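Long-range contact in xylulose kinase (Escherichia coli, PDB 2ITM), which catalyses the ATP-dependent phosphorylation of D-xylulose to D-xylulose 5-phosphate and, less efficiently, that of 1-deoxy-D-xylulose: residues Ala201-Leu213 with Gly221-Asp233. Numbering follows the deposited sequence.
Sequences ALYEGSEITGALL and GMATVPVVAGGGD. With XUL (D-xylulose), chain C.
L212 and V227 meet where an edge strand of the N-terminal actin-like ATPase domain joins its neighbour, a worked example of a sheet finished by a strand–helix–strand connection. Strand 208-211 runs antiparallel to strand 226-232 and is the last of its sheet within the chain; helix 214-220 links the two.

CB and CG of L212 lie against the backbone of V225, beside V225 N and V225 O, CG 3.8 Å from the oxygen, which also accepts the L212 backbone N-H. CG stands anti to the carbonyl carbon (chi1 -54°), on the side of its own N, which keeps it near that oxygen. The two methyls then part: CD1 comes within 3.7 Å of M222 CG, where the bent methionine curls its sulfur and CE past the same methyl, while CD2 touches V227 CG2 at 3.8 Å. L212 crosses both side chains at about a right angle. Around P226, I208 lies alongside the proline ring, CD1 3.5 Å from P226 CB.

Backbone bonds hold the pairing. T209 N reaches V227 O at 2.8 Å, nearly straight (171° at the hydrogen), and V227 N returns to G210 O. Past V228 the partner becomes the type I turn 204-207: A229 N bonds E207 O and G230 N uses a lone pair of G205 O. A229 CB packs against T209 CG2, a methyl that also sits over the centre of the Y203 ring, 3.8 Å above its plane. R157 bonds the carbonyls of V228 and A229.

Beyond G230 the chain leaves this partner and enters helix 233-241 at D233, the inferred proton acceptor, whose OD2 takes a hydrogen bond from xylulose O5 at 2.9 Å. The chemistry is thus divided: apolar branches and main-chain bonds fix the strand, and the carboxylate following it meets the hydroxyl to be phosphorylated.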
loop_
_atom_site.group_PDB
_atom_site.type_symbol
_atom_site.label_atom_id
_atom_site.label_comp_id
_atom_site.label_asym_id
_atom_site.label_seq_id
_atom_site.Cartn_x
_atom_site.Cartn_y
_atom_site.Cartn_z
ATOM N N ALA A 201 -35.616 15.401 32.966
ATOM C CA ALA A 201 -35.262 14.901 34.285
ATOM C C ALA A 201 -34.275 13.740 34.248
ATOM O O ALA A 201 -34.329 12.902 33.377
ATOM C CB ALA A 201 -36.512 14.522 35.039
ATOM N N LEU A 202 -33.353 13.730 35.198
ATOM C CA LEU A 202 -32.303 12.729 35.246
ATOM C C LEU A 202 -32.627 11.621 36.231
ATOM O O LEU A 202 -33.094 11.893 37.317
ATOM C CB LEU A 202 -30.971 13.361 35.597
ATOM C CG LEU A 202 -30.386 14.356 34.602
ATOM C CD1 LEU A 202 -29.328 15.220 35.243
ATOM C CD2 LEU A 202 -29.846 13.653 33.381
ATOM N N TYR A 203 -32.362 10.408 35.818
ATOM C CA TYR A 203 -32.503 9.260 36.690
ATOM C C TYR A 203 -31.265 8.382 36.599
ATOM O O TYR A 203 -30.450 8.552 35.716
ATOM C CB TYR A 203 -33.736 8.449 36.308
ATOM C CG TYR A 203 -35.060 9.133 36.520
ATOM C CD1 TYR A 203 -35.438 10.211 35.750
ATOM C CD2 TYR A 203 -35.940 8.691 37.487
ATOM C CE1 TYR A 203 -36.655 10.830 35.938
ATOM C CE2 TYR A 203 -37.152 9.295 37.681
ATOM C CZ TYR A 203 -37.511 10.368 36.908
ATOM O OH TYR A 203 -38.721 10.971 37.109
ATOM N N GLU A 204 -31.142 7.434 37.510
ATOM C CA GLU A 204 -30.254 6.298 37.307
ATOM C C GLU A 204 -30.900 5.249 36.417
ATOM O O GLU A 204 -32.106 5.167 36.339
ATOM C CB GLU A 204 -29.829 5.701 38.641
ATOM C CG GLU A 204 -29.206 6.689 39.602
ATOM C CD GLU A 204 -27.809 7.115 39.206
ATOM O OE1 GLU A 204 -27.196 6.458 38.368
ATOM O OE2 GLU A 204 -27.327 8.113 39.745
ATOM N N GLY A 205 -30.083 4.472 35.725
ATOM C CA GLY A 205 -30.562 3.541 34.721
ATOM C C GLY A 205 -31.666 2.623 35.192
ATOM O O GLY A 205 -32.553 2.286 34.428
ATOM N N SER A 206 -31.606 2.240 36.460
ATOM C CA SER A 206 -32.427 1.175 37.011
ATOM C C SER A 206 -33.699 1.693 37.675
ATOM O O SER A 206 -34.476 0.926 38.211
ATOM C CB SER A 206 -31.615 0.353 38.010
ATOM O OG SER A 206 -30.840 1.183 38.840
ATOM N N GLU A 207 -33.894 3.001 37.613
ATOM C CA GLU A 207 -35.049 3.668 38.190
ATOM C C GLU A 207 -36.195 3.837 37.185
ATOM O O GLU A 207 -35.971 3.958 35.994
ATOM C CB GLU A 207 -34.637 5.025 38.758
ATOM C CG GLU A 207 -33.708 4.944 39.949
ATOM C CD GLU A 207 -33.183 6.293 40.399
ATOM O OE1 GLU A 207 -32.538 6.348 41.458
ATOM O OE2 GLU A 207 -33.402 7.293 39.701
ATOM N N ILE A 208 -37.418 3.841 37.694
ATOM C CA ILE A 208 -38.611 4.017 36.879
ATOM C C ILE A 208 -38.923 5.485 36.572
ATOM O O ILE A 208 -38.908 6.332 37.442
ATOM C CB ILE A 208 -39.804 3.323 37.549
ATOM C CG1 ILE A 208 -39.507 1.843 37.754
ATOM C CG2 ILE A 208 -41.071 3.504 36.771
ATOM C CD1 ILE A 208 -40.687 1.046 38.146
ATOM N N THR A 209 -39.171 5.776 35.308
ATOM C CA THR A 209 -39.417 7.137 34.868
ATOM C C THR A 209 -40.892 7.391 34.584
ATOM O O THR A 209 -41.303 8.513 34.365
ATOM C CB THR A 209 -38.594 7.455 33.628
ATOM O OG1 THR A 209 -38.955 6.559 32.582
ATOM C CG2 THR A 209 -37.151 7.188 33.873
ATOM N N GLY A 210 -41.673 6.326 34.593
ATOM C CA GLY A 210 -43.056 6.388 34.195
ATOM C C GLY A 210 -43.568 5.042 33.756
ATOM O O GLY A 210 -43.038 4.009 34.143
ATOM N N ALA A 211 -44.610 5.069 32.939
ATOM C CA ALA A 211 -45.231 3.872 32.429
ATOM C C ALA A 211 -45.701 4.089 31.004
ATOM O O ALA A 211 -45.861 5.216 30.571
ATOM C CB ALA A 211 -46.375 3.475 33.296
ATOM N N LEU A 212 -45.905 3.002 30.274
ATOM C CA LEU A 212 -46.533 3.086 28.970
ATOM C C LEU A 212 -47.868 3.781 29.064
ATOM O O LEU A 212 -48.669 3.489 29.930
ATOM C CB LEU A 212 -46.717 1.717 28.337
ATOM C CG LEU A 212 -45.540 0.773 28.190
ATOM C CD1 LEU A 212 -45.981 -0.476 27.479
ATOM C CD2 LEU A 212 -44.383 1.419 27.488
ATOM N N LEU A 213 -48.092 4.701 28.143
ATOM C CA LEU A 213 -49.414 5.205 27.858
ATOM C C LEU A 213 -50.376 4.093 27.469
ATOM O O LEU A 213 -50.042 3.210 26.705
ATOM C CB LEU A 213 -49.356 6.270 26.768
ATOM C CG LEU A 213 -48.406 7.432 27.033
ATOM C CD1 LEU A 213 -47.943 8.029 25.764
ATOM C CD2 LEU A 213 -49.052 8.427 27.936
ATOM N N GLY A 221 -50.252 -4.767 22.912
ATOM C CA GLY A 221 -50.774 -5.938 23.581
ATOM C C GLY A 221 -50.130 -6.156 24.927
ATOM O O GLY A 221 -49.742 -7.262 25.265
ATOM N N MET A 222 -50.002 -5.082 25.689
ATOM C CA MET A 222 -49.455 -5.192 27.017
ATOM C C MET A 222 -50.116 -4.288 28.038
ATOM O O MET A 222 -50.885 -3.411 27.689
ATOM C CB MET A 222 -47.926 -5.054 27.010
ATOM C CG MET A 222 -47.375 -3.788 26.412
ATOM S SD MET A 222 -45.741 -3.985 25.681
ATOM C CE MET A 222 -44.807 -4.259 27.168
ATOM N N ALA A 223 -49.804 -4.519 29.302
ATOM C CA ALA A 223 -50.211 -3.636 30.399
ATOM C C ALA A 223 -49.475 -2.300 30.375
ATOM O O ALA A 223 -48.422 -2.193 29.774
ATOM C CB ALA A 223 -50.005 -4.328 31.720
ATOM N N THR A 224 -50.038 -1.292 31.033
ATOM C CA THR A 224 -49.370 -0.008 31.185
ATOM C C THR A 224 -48.146 -0.147 32.066
ATOM O O THR A 224 -48.084 0.396 33.153
ATOM C CB THR A 224 -50.308 1.064 31.759
ATOM O OG1 THR A 224 -50.867 0.618 32.995
ATOM C CG2 THR A 224 -51.491 1.268 30.874
ATOM N N VAL A 225 -47.174 -0.888 31.559
ATOM C CA VAL A 225 -46.040 -1.377 32.320
ATOM C C VAL A 225 -45.051 -0.257 32.661
ATOM O O VAL A 225 -44.913 0.696 31.917
ATOM C CB VAL A 225 -45.341 -2.481 31.509
ATOM C CG1 VAL A 225 -43.899 -2.164 31.247
ATOM C CG2 VAL A 225 -45.544 -3.835 32.129
ATOM N N PRO A 226 -44.360 -0.385 33.791
ATOM C CA PRO A 226 -43.370 0.611 34.204
ATOM C C PRO A 226 -42.140 0.632 33.306
ATOM O O PRO A 226 -41.694 -0.406 32.840
ATOM C CB PRO A 226 -42.985 0.159 35.606
ATOM C CG PRO A 226 -43.774 -1.047 35.885
ATOM C CD PRO A 226 -44.276 -1.591 34.623
ATOM N N VAL A 227 -41.616 1.821 33.049
ATOM C CA VAL A 227 -40.488 1.987 32.158
ATOM C C VAL A 227 -39.286 2.540 32.903
ATOM O O VAL A 227 -39.398 3.530 33.593
ATOM C CB VAL A 227 -40.817 2.947 31.022
ATOM C CG1 VAL A 227 -39.601 3.180 30.155
ATOM C CG2 VAL A 227 -41.991 2.462 30.224
ATOM N N VAL A 228 -38.140 1.898 32.746
ATOM C CA VAL A 228 -36.922 2.393 33.362
ATOM C C VAL A 228 -36.152 3.365 32.471
ATOM O O VAL A 228 -36.388 3.446 31.282
ATOM C CB VAL A 228 -36.009 1.265 33.874
ATOM C CG1 VAL A 228 -36.745 0.356 34.841
ATOM C CG2 VAL A 228 -35.420 0.493 32.731
ATOM N N ALA A 229 -35.231 4.100 33.074
ATOM C CA ALA A 229 -34.435 5.089 32.363
ATOM C C ALA A 229 -33.551 4.498 31.267
ATOM O O ALA A 229 -33.340 5.114 30.250
ATOM C CB ALA A 229 -33.611 5.886 33.331
ATOM N N GLY A 230 -33.036 3.301 31.499
ATOM C CA GLY A 230 -32.156 2.649 30.556
ATOM C C GLY A 230 -30.722 3.137 30.608
ATOM O O GLY A 230 -30.235 3.565 31.640
ATOM N N GLY A 231 -30.057 3.061 29.466
ATOM C CA GLY A 231 -28.674 3.498 29.302
ATOM C C GLY A 231 -28.379 3.849 27.855
ATOM O O GLY A 231 -29.070 3.408 26.946
ATOM N N GLY A 232 -27.352 4.656 27.639
ATOM C CA GLY A 232 -26.689 4.678 26.358
ATOM C C GLY A 232 -26.299 3.277 25.947
ATOM O O GLY A 232 -26.106 2.415 26.790
ATOM N N ASP A 233 -26.178 3.057 24.645
ATOM C CA ASP A 233 -25.930 1.729 24.116
ATOM C C ASP A 233 -24.714 1.005 24.693
ATOM O O ASP A 233 -24.803 -0.149 25.052
ATOM C CB ASP A 233 -25.939 1.710 22.589
ATOM C CG ASP A 233 -24.894 2.615 21.974
ATOM O OD1 ASP A 233 -24.082 3.209 22.699
ATOM O OD2 ASP A 233 -24.812 2.789 20.757
HETATM C C1 XUL C . -19.453 7.350 21.628
HETATM C C2 XUL C . -19.785 5.914 21.259
HETATM C C3 XUL C . -21.210 5.486 21.293
HETATM C C4 XUL C . -21.577 5.203 19.860
HETATM C C5 XUL C . -23.073 5.151 19.632
HETATM O O1 XUL C . -19.331 7.500 23.018
HETATM O O2 XUL C . -18.928 5.218 20.382
HETATM O O3 XUL C . -21.942 6.607 21.696
HETATM O O4 XUL C . -21.019 6.264 19.136
HETATM O O5 XUL C . -23.722 5.438 20.830
#